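PDB 3N8H: pantothenate synthetase from Francisella tularensis subsp. tularensis, which probably catalyses the ATP-dependent condensation of (R)-pantoate with beta-alanine to give pantothenate, by way of a pantoyl-adenylate intermediate. Local coordinates for residues A[24-29]-A[143-148]; A[238-243]-A[253-258]. One frame throughout, in Å; residues are numbered along the deposited sequence.

Contact 1. Residues A[24-29]-A[143-148]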
loop_
_atom_site.group_PDB
_atom_site.type_symbol
_atom_site.label_atom_id
_atom_site.label_comp_id
_atom_site.label_asym_id
_atom_site.label_seq_id
_atom_site.Cartn_x
_atom_site.Cartn_y
_atom_site.Cartn_z
ATOM N N GLN A 24 -22.402 16.122 -0.544
ATOM C CA GLN A 24 -21.349 17.108 -0.349
ATOM C C GLN A 24 -20.043 16.664 -0.997
ATOM O O GLN A 24 -19.478 15.644 -0.628
ATOM C CB GLN A 24 -21.155 17.387 1.148
ATOM C CG GLN A 24 -22.365 18.062 1.790
ATOM C CD GLN A 24 -22.160 18.368 3.259
ATOM O OE1 GLN A 24 -22.373 19.496 3.705
ATOM N NE2 GLN A 24 -21.739 17.363 4.020
ATOM N N LYS A 25 -19.597 17.429 -1.988
ATOM C CA LYS A 25 -18.304 17.199 -2.614
ATOM C C LYS A 25 -17.219 17.542 -1.606
ATOM O O LYS A 25 -17.223 18.632 -1.029
ATOM C CB LYS A 25 -18.140 18.076 -3.851
ATOM C CG LYS A 25 -19.153 17.812 -4.946
ATOM C CD LYS A 25 -18.456 17.605 -6.291
ATOM C CE LYS A 25 -17.468 16.435 -6.223
ATOM N NZ LYS A 25 -16.796 16.126 -7.532
ATOM N N ILE A 26 -16.296 16.608 -1.396
ATOM C CA ILE A 26 -15.194 16.812 -0.463
ATOM C C ILE A 26 -13.888 17.053 -1.214
ATOM O O ILE A 26 -13.472 16.235 -2.046
ATOM C CB ILE A 26 -15.018 15.604 0.455
ATOM C CG1 ILE A 26 -16.359 15.212 1.076
ATOM C CG2 ILE A 26 -13.966 15.901 1.530
ATOM C CD1 ILE A 26 -16.259 14.129 2.122
ATOM N N GLY A 27 -13.250 18.179 -0.919
ATOM C CA GLY A 27 -11.921 18.466 -1.440
ATOM C C GLY A 27 -10.843 18.329 -0.372
ATOM O O GLY A 27 -11.027 18.734 0.780
ATOM N N PHE A 28 -9.713 17.753 -0.748
ATOM C CA PHE A 28 -8.670 17.478 0.231
ATOM C C PHE A 28 -7.340 18.099 -0.180
ATOM O O PHE A 28 -6.875 17.903 -1.301
ATOM C CB PHE A 28 -8.512 15.966 0.420
ATOM C CG PHE A 28 -7.356 15.575 1.329
ATOM C CD1 PHE A 28 -6.545 14.491 1.015
ATOM C CD2 PHE A 28 -7.081 16.297 2.482
ATOM C CE1 PHE A 28 -5.479 14.126 1.845
ATOM C CE2 PHE A 28 -6.019 15.938 3.330
ATOM C CZ PHE A 28 -5.227 14.855 3.015
ATOM N N VAL A 29 -6.724 18.851 0.719
ATOM C CA VAL A 29 -5.406 19.411 0.429
ATOM C C VAL A 29 -4.382 18.950 1.481
ATOM O O VAL A 29 -4.329 19.503 2.555
ATOM C CB VAL A 29 -5.426 20.963 0.382
ATOM C CG1 VAL A 29 -4.026 21.507 0.016
ATOM C CG2 VAL A 29 -6.452 21.509 -0.643
ATOM N N LYS A 143 -10.985 9.978 2.433
ATOM C CA LYS A 143 -11.904 9.544 1.372
ATOM C C LYS A 143 -12.547 10.731 0.672
ATOM O O LYS A 143 -13.763 10.900 0.706
ATOM C CB LYS A 143 -12.960 8.582 1.918
ATOM C CG LYS A 143 -12.379 7.256 2.382
ATOM C CD LYS A 143 -13.371 6.450 3.220
ATOM C CE LYS A 143 -13.738 7.173 4.511
ATOM N NZ LYS A 143 -14.366 6.253 5.502
ATOM N N PRO A 144 -11.717 11.575 0.050
ATOM C CA PRO A 144 -12.226 12.772 -0.602
ATOM C C PRO A 144 -12.677 12.467 -2.017
ATOM O O PRO A 144 -12.299 11.443 -2.590
ATOM C CB PRO A 144 -10.994 13.688 -0.642
ATOM C CG PRO A 144 -9.848 12.711 -0.784
ATOM C CD PRO A 144 -10.244 11.526 0.056
ATOM N N ASN A 145 -13.459 13.383 -2.575
ATOM C CA ASN A 145 -13.836 13.343 -3.977
ATOM C C ASN A 145 -12.734 13.923 -4.855
ATOM O O ASN A 145 -12.484 13.423 -5.970
ATOM C CB ASN A 145 -15.118 14.143 -4.194
ATOM C CG ASN A 145 -16.290 13.574 -3.439
ATOM O OD1 ASN A 145 -16.784 14.174 -2.474
ATOM N ND2 ASN A 145 -16.751 12.407 -3.871
ATOM N N ASN A 146 -12.090 14.983 -4.348
ATOM C CA ASN A 146 -11.074 15.716 -5.098
ATOM C C ASN A 146 -9.788 15.959 -4.319
ATOM O O ASN A 146 -9.813 16.430 -3.181
ATOM C CB ASN A 146 -11.614 17.058 -5.586
ATOM C CG ASN A 146 -12.772 16.895 -6.564
ATOM O OD1 ASN A 146 -12.636 16.276 -7.616
ATOM N ND2 ASN A 146 -13.911 17.444 -6.208
ATOM N N LEU A 147 -8.664 15.650 -4.958
ATOM C CA LEU A 147 -7.346 15.837 -4.346
ATOM C C LEU A 147 -6.578 16.931 -5.092
ATOM O O LEU A 147 -6.454 16.870 -6.306
ATOM C CB LEU A 147 -6.528 14.533 -4.405
ATOM C CG LEU A 147 -5.113 14.578 -3.803
ATOM C CD1 LEU A 147 -5.163 14.978 -2.337
ATOM C CD2 LEU A 147 -4.344 13.219 -3.992
ATOM N N TYR A 148 -6.037 17.900 -4.355
ATOM C CA TYR A 148 -5.324 19.042 -4.960
ATOM C C TYR A 148 -3.821 18.958 -4.670
ATOM O O TYR A 148 -3.412 18.842 -3.513
ATOM C CB TYR A 148 -5.949 20.389 -4.487
ATOM C CG TYR A 148 -7.398 20.450 -4.925
ATOM C CD1 TYR A 148 -7.760 21.067 -6.105
ATOM C CD2 TYR A 148 -8.370 19.783 -4.217
ATOM C CE1 TYR A 148 -9.078 21.054 -6.558
ATOM C CE2 TYR A 148 -9.680 19.769 -4.649
ATOM C CZ TYR A 148 -10.032 20.395 -5.817
ATOM O OH TYR A 148 -11.363 20.365 -6.216
#
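N145 reaches across to the start of strand 26-31 and takes the backbone N-H of I26 on its amide oxygen. I26 N lies 2.7 Å from N145 OD1, with the donor in the carbonyl plane on a lone pair and the N-H...O angle nearly straight at 166°. What swings the amide over is the first torsion of N145, with CG set beside its own backbone N (chi1 -62°), and the side chain then crosses that of I26 at about a right angle. The carbonyl of I26 answers by accepting two N-H groups: N145 N at 2.9 Å from I26 O, in a more bent bond, and N146 N at 3.0 Å. The second already belongs to the parallel pairing of two neighbouring strands of the six-stranded sheet, continued by F28 N to N146 O and Y148 N to F28 O. The sheet belongs to the nucleotide-binding alpha/beta domain of the HUP clan, and both strands run on toward the bound AMP, whose nearest atom is about 6 Å from the V29 side chain.

On one face of the sheet P144 crosses F28 obliquely, its CB 3.5 Å from F28 CB. F28 and L147 are paired across the two strands and so share this face; with CG anti to the backbone N in both (chi1 near 180°), they run alongside each other, L147 CD1 3.7 Å from F28 CD1. The other face carries N146 and Y148. The Y148 ring turns its edge to the backbone, with F28 O in its plane and G27 CA 4.1 Å from Y148 CE2. V29 CG2 meets Y148 CB at 4.0 Å. E49 and N50 hold the Y148 hydroxyl, while N50 and K172 take up the amide of N146.

Contact 2. Residues A[238-243]-A[253-258]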
loop_
_atom_site.group_PDB
_atom_site.type_symbol
_atom_site.label_atom_id
_atom_site.label_comp_id
_atom_site.label_asym_id
_atom_site.label_seq_id
_atom_site.Cartn_x
_atom_site.Cartn_y
_atom_site.Cartn_z
ATOM N N ASN A 238 11.491 15.221 -21.121
ATOM C CA ASN A 238 10.486 15.615 -22.098
ATOM C C ASN A 238 10.699 17.073 -22.502
ATOM O O ASN A 238 11.768 17.424 -23.003
ATOM C CB ASN A 238 9.081 15.376 -21.546
ATOM C CG ASN A 238 8.698 13.913 -21.575
ATOM O OD1 ASN A 238 8.333 13.385 -22.626
ATOM N ND2 ASN A 238 8.799 13.243 -20.429
ATOM N N ASN A 239 9.707 17.930 -22.287
ATOM C CA ASN A 239 9.914 19.339 -22.609
ATOM C C ASN A 239 9.965 20.237 -21.374
ATOM O O ASN A 239 9.701 21.441 -21.455
ATOM C CB ASN A 239 8.884 19.838 -23.629
ATOM C CG ASN A 239 7.469 19.413 -23.290
ATOM O OD1 ASN A 239 7.061 19.438 -22.125
ATOM N ND2 ASN A 239 6.706 19.019 -24.314
ATOM N N ARG A 240 10.329 19.648 -20.238
ATOM C CA ARG A 240 10.452 20.408 -18.997
ATOM C C ARG A 240 11.888 20.403 -18.525
ATOM O O ARG A 240 12.654 19.487 -18.828
ATOM C CB ARG A 240 9.546 19.822 -17.905
ATOM C CG ARG A 240 8.092 19.673 -18.347
ATOM C CD ARG A 240 7.187 19.219 -17.219
ATOM N NE ARG A 240 6.983 20.285 -16.249
ATOM C CZ ARG A 240 6.033 21.208 -16.339
ATOM N NH1 ARG A 240 5.171 21.208 -17.350
ATOM N NH2 ARG A 240 5.940 22.129 -15.410
ATOM N N ILE A 241 12.255 21.450 -17.803
ATOM C CA ILE A 241 13.472 21.457 -17.016
ATOM C C ILE A 241 13.143 21.110 -15.565
ATOM O O ILE A 241 12.225 21.698 -14.968
ATOM C CB ILE A 241 14.124 22.840 -17.023
ATOM C CG1 ILE A 241 14.435 23.291 -18.450
ATOM C CG2 ILE A 241 15.383 22.843 -16.156
ATOM C CD1 ILE A 241 15.392 22.365 -19.207
ATOM N N PHE A 242 13.902 20.165 -15.015
ATOM C CA PHE A 242 13.873 19.802 -13.602
ATOM C C PHE A 242 15.198 20.162 -12.927
ATOM O O PHE A 242 16.269 19.881 -13.453
ATOM C CB PHE A 242 13.662 18.294 -13.446
ATOM C CG PHE A 242 12.288 17.834 -13.824
ATOM C CD1 PHE A 242 11.375 17.467 -12.849
ATOM C CD2 PHE A 242 11.903 17.803 -15.156
ATOM C CE1 PHE A 242 10.104 17.052 -13.201
ATOM C CE2 PHE A 242 10.638 17.379 -15.520
ATOM C CZ PHE A 242 9.737 17.007 -14.537
ATOM N N LEU A 243 15.124 20.759 -11.750
ATOM C CA LEU A 243 16.336 21.037 -10.975
ATOM C C LEU A 243 16.089 21.018 -9.475
ATOM O O LEU A 243 14.937 21.073 -9.012
ATOM C CB LEU A 243 16.988 22.370 -11.382
ATOM C CG LEU A 243 16.341 23.653 -10.863
ATOM C CD1 LEU A 243 17.418 24.688 -10.665
ATOM C CD2 LEU A 243 15.323 24.134 -11.871
ATOM N N ILE A 253 13.652 22.762 -4.832
ATOM C CA ILE A 253 13.466 22.134 -6.135
ATOM C C ILE A 253 12.518 22.968 -6.966
ATOM O O ILE A 253 11.765 23.815 -6.440
ATOM C CB ILE A 253 12.918 20.670 -6.041
ATOM C CG1 ILE A 253 11.376 20.620 -5.926
ATOM C CG2 ILE A 253 13.586 19.913 -4.901
ATOM C CD1 ILE A 253 10.794 19.207 -5.809
ATOM N N ASP A 254 12.565 22.722 -8.267
ATOM C CA ASP A 254 11.692 23.390 -9.218
ATOM C C ASP A 254 11.558 22.570 -10.522
ATOM O O ASP A 254 12.408 21.745 -10.859
ATOM C CB ASP A 254 12.237 24.805 -9.509
ATOM C CG ASP A 254 11.187 25.726 -10.100
ATOM O OD1 ASP A 254 10.001 25.294 -10.274
ATOM O OD2 ASP A 254 11.549 26.874 -10.426
ATOM N N ASN A 255 10.474 22.791 -11.250
ATOM C CA ASN A 255 10.410 22.325 -12.618
ATOM C C ASN A 255 9.506 23.286 -13.387
ATOM O O ASN A 255 8.604 23.899 -12.809
ATOM C CB ASN A 255 9.894 20.884 -12.676
ATOM C CG ASN A 255 8.429 20.818 -12.520
ATOM O OD1 ASN A 255 7.676 20.941 -13.505
ATOM N ND2 ASN A 255 7.987 20.707 -11.277
ATOM N N PHE A 256 9.783 23.460 -14.669
ATOM C CA PHE A 256 8.983 24.335 -15.536
ATOM C C PHE A 256 9.196 23.905 -16.985
ATOM O O PHE A 256 10.163 23.200 -17.286
ATOM C CB PHE A 256 9.397 25.815 -15.344
ATOM C CG PHE A 256 10.894 26.016 -15.169
ATOM C CD1 PHE A 256 11.750 25.928 -16.254
ATOM C CD2 PHE A 256 11.442 26.273 -13.912
ATOM C CE1 PHE A 256 13.132 26.113 -16.104
ATOM C CE2 PHE A 256 12.826 26.444 -13.748
ATOM C CZ PHE A 256 13.670 26.361 -14.862
ATOM N N LEU A 257 8.293 24.316 -17.876
ATOM C CA LEU A 257 8.461 24.087 -19.314
ATOM C C LEU A 257 9.728 24.776 -19.809
ATOM O O LEU A 257 10.013 25.893 -19.410
ATOM C CB LEU A 257 7.263 24.636 -20.077
ATOM C CG LEU A 257 5.926 23.933 -19.847
ATOM C CD1 LEU A 257 4.791 24.729 -20.467
ATOM C CD2 LEU A 257 5.976 22.535 -20.438
ATOM N N LYS A 258 10.493 24.100 -20.668
ATOM C CA LYS A 258 11.734 24.661 -21.209
ATOM C C LYS A 258 11.474 25.923 -22.024
ATOM O O LYS A 258 12.233 26.883 -21.949
ATOM C CB LYS A 258 12.482 23.605 -22.040
ATOM C CG LYS A 258 13.790 24.084 -22.691
ATOM C CD LYS A 258 13.545 24.708 -24.067
ATOM C CE LYS A 258 14.842 24.944 -24.840
ATOM N NZ LYS A 258 15.541 23.668 -25.184
#
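R240 grips N255 side-on, with two nitrogens on one oxygen: NE lies 2.9 Å and NH2 2.8 Å from N255 OD1. That oxygen sits in the guanidinium plane, although the amide itself is turned 59° away from it. A bend at chi3 (72°) brings the arginine head back over the neighbouring strand, where one face lies above F256 C and L257 N. The same NH2 forms a salt bridge to E151, a predicted ATP-binding residue, whose backbone O accepts a hydrogen bond from N255 ND2. Between the backbones, I241 and F256 exchange a pair of hydrogen bonds, as do L243 and D254, and K258 N donates to N239 O, 2.9 Å away.

N255 CB stands over the F242 ring, 3.9 Å from its centroid, in a CH-pi contact, and the amide runs 18° from the ring plane. On the opposite face, F256 leans across I241, its CE1 3.5 Å from I241 CB, and its CE2 meets L243 CD2 at 3.9 Å. D254 turns its carboxylate to R180 and Y206. The alternating hydrogen-bonded and non-hydrogen-bonded pairs are those of antiparallel strands, successive in the chain: a beta hairpin, the last two strands of the three-stranded C-terminal sheet.

In the fold
The two contacts belong to different sheets and share no strand; their centres are 28 Å apart and their nearest atoms about 14 Å. Contact 1 is the more buried, joining parallel strands 26-31 and 146-150, far apart in sequence, in the interior of the larger sheet. Contact 2 is partly buried and local, tying successive strands 240-247 and 250-257 at one side of the smaller antiparallel sheet. Polar side-chain chemistry across contact 1 is an asparagine on a backbone N-H, whereas contact 2 has an arginine gripping an amide oxygen while also salt-bridged to E151. Strand 146-150 leads toward that glutamate, and AMP lies within about 8 Å of a side chain in each contact, by nearest atoms.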